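Long-range contacts in hypothetical protein XAC2396 (Xanthomonas axonopodis pv. citri, PDB 2G3W), which is of unknown function but belongs to the YaeQ family, whose compact fold is built around a variation of the PD-(D/E)XK nuclease motif: residues Leu12-Met17 against Phe152-Gln157; Pro78-Asp83 against Ser99-Val104; Asp158-Met163 against Thr171-Val176. All coordinates share one frame; numbering follows the deposited sequence.

Contact 1 of 3, residues Leu12-Met17 against Phe152-Gln157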
loop_
_atom_site.group_PDB
_atom_site.type_symbol
_atom_site.label_atom_id
_atom_site.label_comp_id
_atom_site.label_asym_id
_atom_site.label_seq_id
_atom_site.Cartn_x
_atom_site.Cartn_y
_atom_site.Cartn_z
ATOM N N LEU A 12 -5.737 -25.921 -0.508
ATOM C CA LEU A 12 -6.156 -24.536 -0.715
ATOM C C LEU A 12 -6.853 -24.360 -2.057
ATOM O O LEU A 12 -6.275 -24.641 -3.114
ATOM C CB LEU A 12 -4.953 -23.583 -0.626
ATOM C CG LEU A 12 -4.051 -23.601 0.618
ATOM C CD1 LEU A 12 -2.871 -22.658 0.454
ATOM C CD2 LEU A 12 -4.855 -23.251 1.862
ATOM N N GLN A 13 -8.110 -23.930 -2.004
ATOM C CA GLN A 13 -8.816 -23.483 -3.183
ATOM C C GLN A 13 -8.830 -21.961 -3.170
ATOM O O GLN A 13 -9.555 -21.339 -2.389
ATOM C CB GLN A 13 -10.230 -24.053 -3.241
ATOM C CG GLN A 13 -10.885 -23.902 -4.618
ATOM C CD GLN A 13 -10.167 -24.672 -5.720
ATOM O OE1 GLN A 13 -10.275 -25.894 -5.814
ATOM N NE2 GLN A 13 -9.458 -23.952 -6.574
ATOM N N ILE A 14 -8.003 -21.386 -4.038
ATOM C CA ILE A 14 -7.682 -19.951 -4.039
ATOM C C ILE A 14 -8.450 -19.224 -5.146
ATOM O O ILE A 14 -8.514 -19.680 -6.285
ATOM C CB ILE A 14 -6.163 -19.721 -4.176
ATOM C CG1 ILE A 14 -5.415 -20.494 -3.085
ATOM C CG2 ILE A 14 -5.811 -18.197 -4.136
ATOM C CD1 ILE A 14 -3.929 -20.207 -3.038
ATOM N N SER A 15 -9.069 -18.112 -4.765
ATOM C CA SER A 15 -9.766 -17.227 -5.681
ATOM C C SER A 15 -9.237 -15.831 -5.436
ATOM O O SER A 15 -9.726 -15.103 -4.563
ATOM C CB SER A 15 -11.264 -17.274 -5.430
ATOM O OG SER A 15 -11.770 -18.542 -5.766
ATOM N N ASP A 16 -8.215 -15.469 -6.196
ATOM C CA ASP A 16 -7.580 -14.178 -6.028
ATOM C C ASP A 16 -8.037 -13.256 -7.153
ATOM O O ASP A 16 -7.526 -13.333 -8.267
ATOM C CB ASP A 16 -6.057 -14.328 -6.035
ATOM C CG ASP A 16 -5.332 -13.036 -5.656
ATOM O OD1 ASP A 16 -5.863 -11.922 -5.835
ATOM O OD2 ASP A 16 -4.204 -13.135 -5.154
HETATM N N MSE A 17 -9.007 -12.398 -6.845
HETATM C CA MSE A 17 -9.517 -11.367 -7.760
HETATM C C MSE A 17 -8.423 -10.374 -8.147
HETATM O O MSE A 17 -8.353 -9.890 -9.273
HETATM C CB MSE A 17 -10.647 -10.583 -7.085
HETATM C CG MSE A 17 -12.061 -11.077 -7.338
HETATM SE SE MSE A 17 -13.435 -10.216 -6.186
HETATM C CE MSE A 17 -12.412 -8.721 -5.417
ATOM N N PHE A 152 -9.076 -25.162 2.961
ATOM C CA PHE A 152 -9.437 -23.745 2.961
ATOM C C PHE A 152 -9.820 -23.214 1.584
ATOM O O PHE A 152 -9.159 -23.513 0.575
ATOM C CB PHE A 152 -8.296 -22.875 3.516
ATOM C CG PHE A 152 -8.179 -22.912 5.011
ATOM C CD1 PHE A 152 -8.950 -22.062 5.813
ATOM C CD2 PHE A 152 -7.300 -23.796 5.624
ATOM C CE1 PHE A 152 -8.845 -22.111 7.199
ATOM C CE2 PHE A 152 -7.202 -23.859 7.004
ATOM C CZ PHE A 152 -7.968 -23.012 7.794
ATOM N N ASP A 153 -10.904 -22.431 1.558
ATOM C CA ASP A 153 -11.114 -21.445 0.513
ATOM C C ASP A 153 -10.409 -20.208 0.964
ATOM O O ASP A 153 -10.592 -19.769 2.108
ATOM C CB ASP A 153 -12.599 -21.135 0.351
ATOM C CG ASP A 153 -13.375 -22.313 -0.182
ATOM O OD1 ASP A 153 -12.920 -22.946 -1.159
ATOM O OD2 ASP A 153 -14.440 -22.614 0.378
ATOM N N VAL A 154 -9.553 -19.696 0.087
ATOM C CA VAL A 154 -8.879 -18.433 0.294
ATOM C C VAL A 154 -9.416 -17.490 -0.762
ATOM O O VAL A 154 -9.179 -17.677 -1.970
ATOM C CB VAL A 154 -7.347 -18.563 0.161
ATOM C CG1 VAL A 154 -6.658 -17.315 0.745
ATOM C CG2 VAL A 154 -6.843 -19.831 0.857
ATOM N N ILE A 155 -10.186 -16.511 -0.304
ATOM C CA ILE A 155 -10.818 -15.559 -1.191
ATOM C C ILE A 155 -10.046 -14.226 -1.034
ATOM O O ILE A 155 -10.015 -13.650 0.065
ATOM C CB ILE A 155 -12.314 -15.402 -0.858
ATOM C CG1 ILE A 155 -13.111 -16.603 -1.385
ATOM C CG2 ILE A 155 -12.888 -14.143 -1.493
ATOM C CD1 ILE A 155 -14.320 -16.924 -0.575
ATOM N N ILE A 156 -9.411 -13.772 -2.115
ATOM C CA ILE A 156 -8.663 -12.499 -2.102
ATOM C C ILE A 156 -9.307 -11.514 -3.071
ATOM O O ILE A 156 -9.569 -11.860 -4.231
ATOM C CB ILE A 156 -7.164 -12.709 -2.398
ATOM C CG1 ILE A 156 -6.600 -13.807 -1.476
ATOM C CG2 ILE A 156 -6.396 -11.388 -2.240
ATOM C CD1 ILE A 156 -5.137 -14.212 -1.770
ATOM N N GLN A 157 -9.614 -10.322 -2.561
ATOM C CA GLN A 157 -10.359 -9.298 -3.297
ATOM C C GLN A 157 -10.124 -7.907 -2.682
ATOM O O GLN A 157 -10.332 -7.721 -1.485
ATOM C CB GLN A 157 -11.861 -9.646 -3.307
ATOM C CG GLN A 157 -12.647 -9.402 -1.988
ATOM C CD GLN A 157 -12.267 -10.318 -0.815
ATOM O OE1 GLN A 157 -11.564 -11.316 -0.972
ATOM N NE2 GLN A 157 -12.756 -9.976 0.369
#
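With CG of D16 anti to its own nitrogen (chi1 -171°) and CG1 of I156 beside its nitrogen and anti to the carbonyl carbon (chi1 -51°), the D16 carboxylate is laid across the branched side chain of I156. One oxygen goes to each branch: D16 OD2 is 3.7 Å from I156 CD1, and D16 OD1 is 3.7 Å from I156 CG2. The pair belongs to two parallel strands, 6-16 and 149-157, neighbours in the large mixed sheet and only 7° apart here. A run of such in-register pairs builds a two-faced ribbon. On the face of L12, I14, D16, F152, V154 and I156 the neighbours are largely apolar: L12 CD2 reaches 3.8 Å to F152 CB and 4.1 Å to V154 CG2, and helix 37-49 packs over this side, with L12 on L44, V154 on A48 and I156 on L49. Buried among them, the acidic end of D16 is not left to hydrocarbon alone, because OD1 accepts a bond from the backbone nitrogen of R19 in the turn that follows. Q13, S15, D153 and I155 form the other, more accessible face, where CB of Q13 passes 3.6 Å from OD1 of D153 while the Q13 amide bends off and uses OE1 to take a bond from N24. Between the faces the backbone bonds follow the parallel pattern: Q13 and S15 each donate N-H to one residue (F152, V154) and accept at the carbonyl from the residue two farther on (V154, I156). The ladder runs one step past the end of strand 6-16, where M17 N, already in the turn, donates to I156 O at 2.7 Å.

Contact 2 of 3, residues Pro78-Asp83 against Ser99-Val104; sequences PDLWID and SREAVV
The guanidinium of R100 has the carbonyl oxygen of D79 over one face, its NH2 lying 3.2 Å from D79 O in a position too poorly angled for a hydrogen bond, and the D79 carboxyl carbon CG at its edge, in plane. A bend at chi3 (43°) swings the guanidinium alongside D79 of the neighbouring segment. The carboxylate and guanidinium planes stand 51° apart, and the salt bridge rests on one long, weak bond from R100 NE to D79 OD1 (3.5 Å). The W81 indole is held differently: D83 OD2 lies at its edge in the ring plane and accepts from W81 NE1 (2.9 Å), although NE1 approaches the carboxylate from well above its plane. R91 also pairs with that oxygen. At the root of the indole, W81 CB meets S99 CB at 3.5 Å. These groups sit on a beta-alpha-beta unit: strand 78-84 leads through helix 89-98 into strand 101-106, parallel beside it, and A95 of the helix packs against both W81 and A102. On its other edge, strand 78-84 carries a classic beta bulge, D79 and L80 both facing R71 of strand 69-72. Where helix gives way to strand, the carbonyl of E101 is gripped twice, by W81 N in the carbonyl plane (3.1 Å) and by S99 OG above it (2.7 Å); the serine hydroxyl thus ties the helix exit to the new strand. On the face away from W81, L80 and E101 run side by side, and the carboxylate of E101 continues to a salt bridge with R130. L80 CD1 rests 3.6 Å from V103 CG2, and farther along D83 N gives an almost straight bond to V103 O at 2.9 Å.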
loop_
_atom_site.group_PDB
_atom_site.type_symbol
_atom_site.label_atom_id
_atom_site.label_comp_id
_atom_site.label_asym_id
_atom_site.label_seq_id
_atom_site.Cartn_x
_atom_site.Cartn_y
_atom_site.Cartn_z
ATOM N N PRO A 78 17.031 -17.657 -6.231
ATOM C CA PRO A 78 15.741 -17.205 -5.721
ATOM C C PRO A 78 15.113 -16.051 -6.503
ATOM O O PRO A 78 15.751 -14.993 -6.698
ATOM C CB PRO A 78 16.070 -16.783 -4.282
ATOM C CG PRO A 78 17.253 -17.571 -3.926
ATOM C CD PRO A 78 18.065 -17.555 -5.186
ATOM N N ASP A 79 13.877 -16.269 -6.953
ATOM C CA ASP A 79 13.029 -15.207 -7.517
ATOM C C ASP A 79 12.257 -14.474 -6.433
ATOM O O ASP A 79 12.029 -13.254 -6.506
ATOM C CB ASP A 79 12.034 -15.781 -8.545
ATOM C CG ASP A 79 12.555 -15.738 -9.939
ATOM O OD1 ASP A 79 13.405 -14.857 -10.220
ATOM O OD2 ASP A 79 12.133 -16.589 -10.774
ATOM N N LEU A 80 11.853 -15.224 -5.420
ATOM C CA LEU A 80 11.048 -14.690 -4.350
ATOM C C LEU A 80 11.478 -15.375 -3.071
ATOM O O LEU A 80 11.560 -16.600 -3.026
ATOM C CB LEU A 80 9.560 -14.966 -4.596
ATOM C CG LEU A 80 8.561 -14.364 -3.582
ATOM C CD1 LEU A 80 8.469 -12.858 -3.711
ATOM C CD2 LEU A 80 7.192 -15.017 -3.798
ATOM N N TRP A 81 11.727 -14.570 -2.047
ATOM C CA TRP A 81 12.258 -15.022 -0.770
ATOM C C TRP A 81 11.385 -14.414 0.289
ATOM O O TRP A 81 11.325 -13.199 0.404
ATOM C CB TRP A 81 13.687 -14.500 -0.620
ATOM C CG TRP A 81 14.405 -14.763 0.674
ATOM C CD1 TRP A 81 14.108 -14.260 1.913
ATOM C CD2 TRP A 81 15.592 -15.532 0.831
ATOM N NE1 TRP A 81 15.022 -14.698 2.845
ATOM C CE2 TRP A 81 15.948 -15.480 2.200
ATOM C CE3 TRP A 81 16.393 -16.273 -0.057
ATOM C CZ2 TRP A 81 17.068 -16.146 2.712
ATOM C CZ3 TRP A 81 17.510 -16.939 0.450
ATOM C CH2 TRP A 81 17.834 -16.876 1.832
ATOM N N ILE A 82 10.680 -15.265 1.047
ATOM C CA ILE A 82 9.729 -14.794 2.072
ATOM C C ILE A 82 10.155 -15.184 3.494
ATOM O O ILE A 82 10.338 -16.374 3.770
ATOM C CB ILE A 82 8.278 -15.341 1.789
ATOM C CG1 ILE A 82 7.824 -15.075 0.329
ATOM C CG2 ILE A 82 7.285 -14.747 2.825
ATOM C CD1 ILE A 82 6.543 -15.796 -0.116
ATOM N N ASP A 83 10.336 -14.196 4.384
ATOM C CA ASP A 83 10.687 -14.434 5.785
ATOM C C ASP A 83 9.568 -13.933 6.696
ATOM O O ASP A 83 9.034 -12.823 6.489
ATOM C CB ASP A 83 12.004 -13.728 6.197
ATOM C CG ASP A 83 13.261 -14.529 5.831
ATOM O OD1 ASP A 83 13.215 -15.756 5.762
ATOM O OD2 ASP A 83 14.296 -13.923 5.559
ATOM N N SER A 99 17.875 -12.319 -3.605
ATOM C CA SER A 99 16.662 -12.695 -4.331
ATOM C C SER A 99 16.136 -11.507 -5.118
ATOM O O SER A 99 16.377 -10.352 -4.750
ATOM C CB SER A 99 15.614 -13.276 -3.330
ATOM O OG SER A 99 14.289 -13.392 -3.860
ATOM N N ARG A 100 15.434 -11.799 -6.210
ATOM C CA ARG A 100 14.850 -10.784 -7.086
ATOM C C ARG A 100 13.868 -9.906 -6.298
ATOM O O ARG A 100 13.887 -8.679 -6.416
ATOM C CB ARG A 100 14.148 -11.460 -8.274
ATOM C CG ARG A 100 13.813 -10.569 -9.490
ATOM C CD ARG A 100 12.777 -11.259 -10.468
ATOM N NE ARG A 100 11.683 -11.902 -9.713
ATOM C CZ ARG A 100 10.732 -11.256 -9.025
ATOM N NH1 ARG A 100 10.693 -9.919 -9.033
ATOM N NH2 ARG A 100 9.812 -11.945 -8.337
ATOM N N GLU A 101 13.020 -10.557 -5.510
ATOM C CA GLU A 101 12.108 -9.885 -4.598
ATOM C C GLU A 101 12.239 -10.543 -3.228
ATOM O O GLU A 101 12.299 -11.760 -3.138
ATOM C CB GLU A 101 10.648 -9.980 -5.082
ATOM C CG GLU A 101 9.655 -9.179 -4.146
ATOM C CD GLU A 101 8.165 -9.231 -4.589
ATOM O OE1 GLU A 101 7.865 -9.162 -5.793
ATOM O OE2 GLU A 101 7.281 -9.310 -3.712
ATOM N N ALA A 102 12.315 -9.721 -2.174
ATOM C CA ALA A 102 12.333 -10.205 -0.807
ATOM C C ALA A 102 11.059 -9.726 -0.168
ATOM O O ALA A 102 10.588 -8.616 -0.484
ATOM C CB ALA A 102 13.553 -9.661 -0.054
ATOM N N VAL A 103 10.485 -10.556 0.699
ATOM C CA VAL A 103 9.261 -10.207 1.440
ATOM C C VAL A 103 9.467 -10.491 2.925
ATOM O O VAL A 103 9.946 -11.567 3.300
ATOM C CB VAL A 103 8.046 -11.045 0.920
ATOM C CG1 VAL A 103 6.685 -10.597 1.556
ATOM C CG2 VAL A 103 7.982 -10.995 -0.650
ATOM N N VAL A 104 9.099 -9.533 3.765
ATOM C CA VAL A 104 9.000 -9.737 5.187
ATOM C C VAL A 104 7.511 -9.672 5.533
ATOM O O VAL A 104 6.832 -8.727 5.159
ATOM C CB VAL A 104 9.761 -8.610 5.924
ATOM C CG1 VAL A 104 9.537 -8.679 7.473
ATOM C CG2 VAL A 104 11.192 -8.695 5.600
#

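Contact 3 of 3, residues Asp158-Met163 against Thr171-Val176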
loop_
_atom_site.group_PDB
_atom_site.type_symbol
_atom_site.label_atom_id
_atom_site.label_comp_id
_atom_site.label_asym_id
_atom_site.label_seq_id
_atom_site.Cartn_x
_atom_site.Cartn_y
_atom_site.Cartn_z
ATOM N N ASP A 158 -9.705 -6.941 -3.491
ATOM C CA ASP A 158 -9.448 -5.574 -3.012
ATOM C C ASP A 158 -8.476 -5.489 -1.814
ATOM O O ASP A 158 -8.656 -4.668 -0.914
ATOM C CB ASP A 158 -10.769 -4.863 -2.693
ATOM C CG ASP A 158 -11.644 -4.693 -3.916
ATOM O OD1 ASP A 158 -11.081 -4.625 -5.032
ATOM O OD2 ASP A 158 -12.885 -4.627 -3.758
ATOM N N GLY A 159 -7.453 -6.340 -1.820
ATOM C CA GLY A 159 -6.434 -6.377 -0.765
ATOM C C GLY A 159 -6.856 -7.061 0.525
ATOM O O GLY A 159 -6.091 -7.118 1.494
ATOM N N GLU A 160 -8.070 -7.591 0.534
ATOM C CA GLU A 160 -8.614 -8.278 1.685
ATOM C C GLU A 160 -8.540 -9.795 1.468
ATOM O O GLU A 160 -8.790 -10.292 0.361
ATOM C CB GLU A 160 -10.056 -7.831 1.884
ATOM C CG GLU A 160 -10.779 -8.520 2.987
ATOM C CD GLU A 160 -12.177 -8.002 3.169
ATOM O OE1 GLU A 160 -13.075 -8.369 2.379
ATOM O OE2 GLU A 160 -12.389 -7.246 4.132
ATOM N N VAL A 161 -8.191 -10.527 2.519
ATOM C CA VAL A 161 -8.068 -11.977 2.411
ATOM C C VAL A 161 -8.983 -12.653 3.420
ATOM O O VAL A 161 -9.016 -12.270 4.589
ATOM C CB VAL A 161 -6.568 -12.463 2.527
ATOM C CG1 VAL A 161 -5.936 -11.981 3.794
ATOM C CG2 VAL A 161 -6.447 -14.010 2.379
ATOM N N GLN A 162 -9.746 -13.628 2.935
ATOM C CA GLN A 162 -10.552 -14.524 3.765
ATOM C C GLN A 162 -10.038 -15.954 3.661
ATOM O O GLN A 162 -9.823 -16.472 2.564
ATOM C CB GLN A 162 -12.053 -14.485 3.388
ATOM C CG GLN A 162 -12.905 -15.403 4.285
ATOM C CD GLN A 162 -14.402 -15.437 3.967
ATOM O OE1 GLN A 162 -14.864 -14.930 2.938
ATOM N NE2 GLN A 162 -15.167 -16.056 4.863
HETATM N N MSE A 163 -9.856 -16.583 4.821
HETATM C CA MSE A 163 -9.468 -17.968 4.913
HETATM C C MSE A 163 -10.658 -18.708 5.485
HETATM O O MSE A 163 -10.963 -18.596 6.688
HETATM C CB MSE A 163 -8.268 -18.102 5.832
HETATM C CG MSE A 163 -6.991 -17.522 5.227
HETATM SE SE MSE A 163 -6.020 -18.884 4.258
HETATM C CE MSE A 163 -5.317 -19.730 5.809
ATOM N N THR A 171 -10.913 -13.244 8.436
ATOM C CA THR A 171 -10.722 -12.256 7.375
ATOM C C THR A 171 -9.821 -11.149 7.889
ATOM O O THR A 171 -9.985 -10.645 9.010
ATOM C CB THR A 171 -12.073 -11.630 6.874
ATOM O OG1 THR A 171 -12.998 -12.662 6.558
ATOM C CG2 THR A 171 -11.879 -10.780 5.625
ATOM N N LEU A 172 -8.847 -10.802 7.074
ATOM C CA LEU A 172 -7.910 -9.722 7.389
ATOM C C LEU A 172 -7.440 -8.984 6.136
ATOM O O LEU A 172 -7.508 -9.514 5.035
ATOM C CB LEU A 172 -6.718 -10.270 8.156
ATOM C CG LEU A 172 -5.755 -11.237 7.472
ATOM C CD1 LEU A 172 -4.419 -11.174 8.169
ATOM C CD2 LEU A 172 -6.270 -12.656 7.512
ATOM N N THR A 173 -6.966 -7.757 6.327
ATOM C CA THR A 173 -6.458 -6.921 5.258
ATOM C C THR A 173 -4.989 -6.657 5.548
ATOM O O THR A 173 -4.671 -5.880 6.463
ATOM C CB THR A 173 -7.158 -5.598 5.255
ATOM O OG1 THR A 173 -8.557 -5.837 5.142
ATOM C CG2 THR A 173 -6.677 -4.701 4.089
ATOM N N PRO A 174 -4.098 -7.330 4.804
ATOM C CA PRO A 174 -2.662 -7.119 5.027
ATOM C C PRO A 174 -2.280 -5.674 4.779
ATOM O O PRO A 174 -2.824 -5.032 3.874
ATOM C CB PRO A 174 -2.005 -8.051 4.024
ATOM C CG PRO A 174 -3.093 -9.156 3.796
ATOM C CD PRO A 174 -4.356 -8.358 3.785
HETATM N N MSE A 175 -1.423 -5.139 5.628
HETATM C CA MSE A 175 -0.989 -3.772 5.464
HETATM C C MSE A 175 0.360 -3.748 4.717
HETATM O O MSE A 175 1.322 -4.338 5.148
HETATM C CB MSE A 175 -0.971 -3.014 6.820
HETATM C CG MSE A 175 -0.143 -1.730 6.811
HETATM SE SE MSE A 175 -0.947 -0.341 5.714
HETATM C CE MSE A 175 0.646 0.904 5.720
ATOM N N VAL A 176 0.408 -3.052 3.587
ATOM C CA VAL A 176 1.650 -2.984 2.826
ATOM C C VAL A 176 2.496 -1.784 3.313
ATOM O O VAL A 176 2.161 -0.636 3.034
ATOM C CB VAL A 176 1.370 -2.904 1.329
ATOM C CG1 VAL A 176 2.672 -2.922 0.551
ATOM C CG2 VAL A 176 0.465 -4.096 0.898
HETATM O O HOH W 1 -4.072 -5.446 1.512
#
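V161 and L172 face each other as a hydrogen-bonded antiparallel pair, V161 N to L172 O at 2.8 Å and L172 N to V161 O at 2.9 Å, both nearly straight. Their side chains run together in the same direction. V161 places CG1 between its nitrogen and carbonyl carbon (chi1 56°), which points that methyl across the gap to L172 CG at 3.8 Å and on to P174 CD at 4.0 Å. On the opposite, more open face the methyl CG2 of T171 meets E160 CG at 3.6 Å, while T171 OG1 lies beside the aliphatic part of the outstretched Q162. The amide end of Q162 goes on to S169, near the turn of this beta hairpin formed by strands 160-165 and 168-176. One shell out, L45 and L49 of helix 37-49 pack on V161, and L134 lies against both L172 and P174. The tight turn entering the hairpin is fixed by D18, whose two carboxylate oxygens accept the backbone N-H groups of D158 and G159; D158 OD1 in turn accepts from Y74 N of the second subunit. Continuing the register would make G159 and P174 the next hydrogen-bonded pair. A water instead donates to G159 O (2.6 Å) and to P174 O (2.7 Å), consistent with direct pairing ending here: P174 has no N-H to give and the G159 N-H is already bound to D18, so a water bridges the two carbonyls.

All three contacts lie on one mixed sheet. Contact 1 and contact 3 are adjacent, their centres about 11 Å apart, because strand 149-157 turns directly into strand 160-165; I155 O and Q162 N probably bond across that join, and V154 packs on V161 and M163, with helix 37-49 touching both contacts. Contact 2 stands farther off, its centre about 22 Å from that of contact 1 and 20 Å from that of contact 3, with strand 129-133 between strand 168-176 of contact 3 and strand 101-106 of contact 2. Contact 1 joins a strand near the start of the chain to one near its end, contact 2 lies between them in sequence, and contact 3 follows.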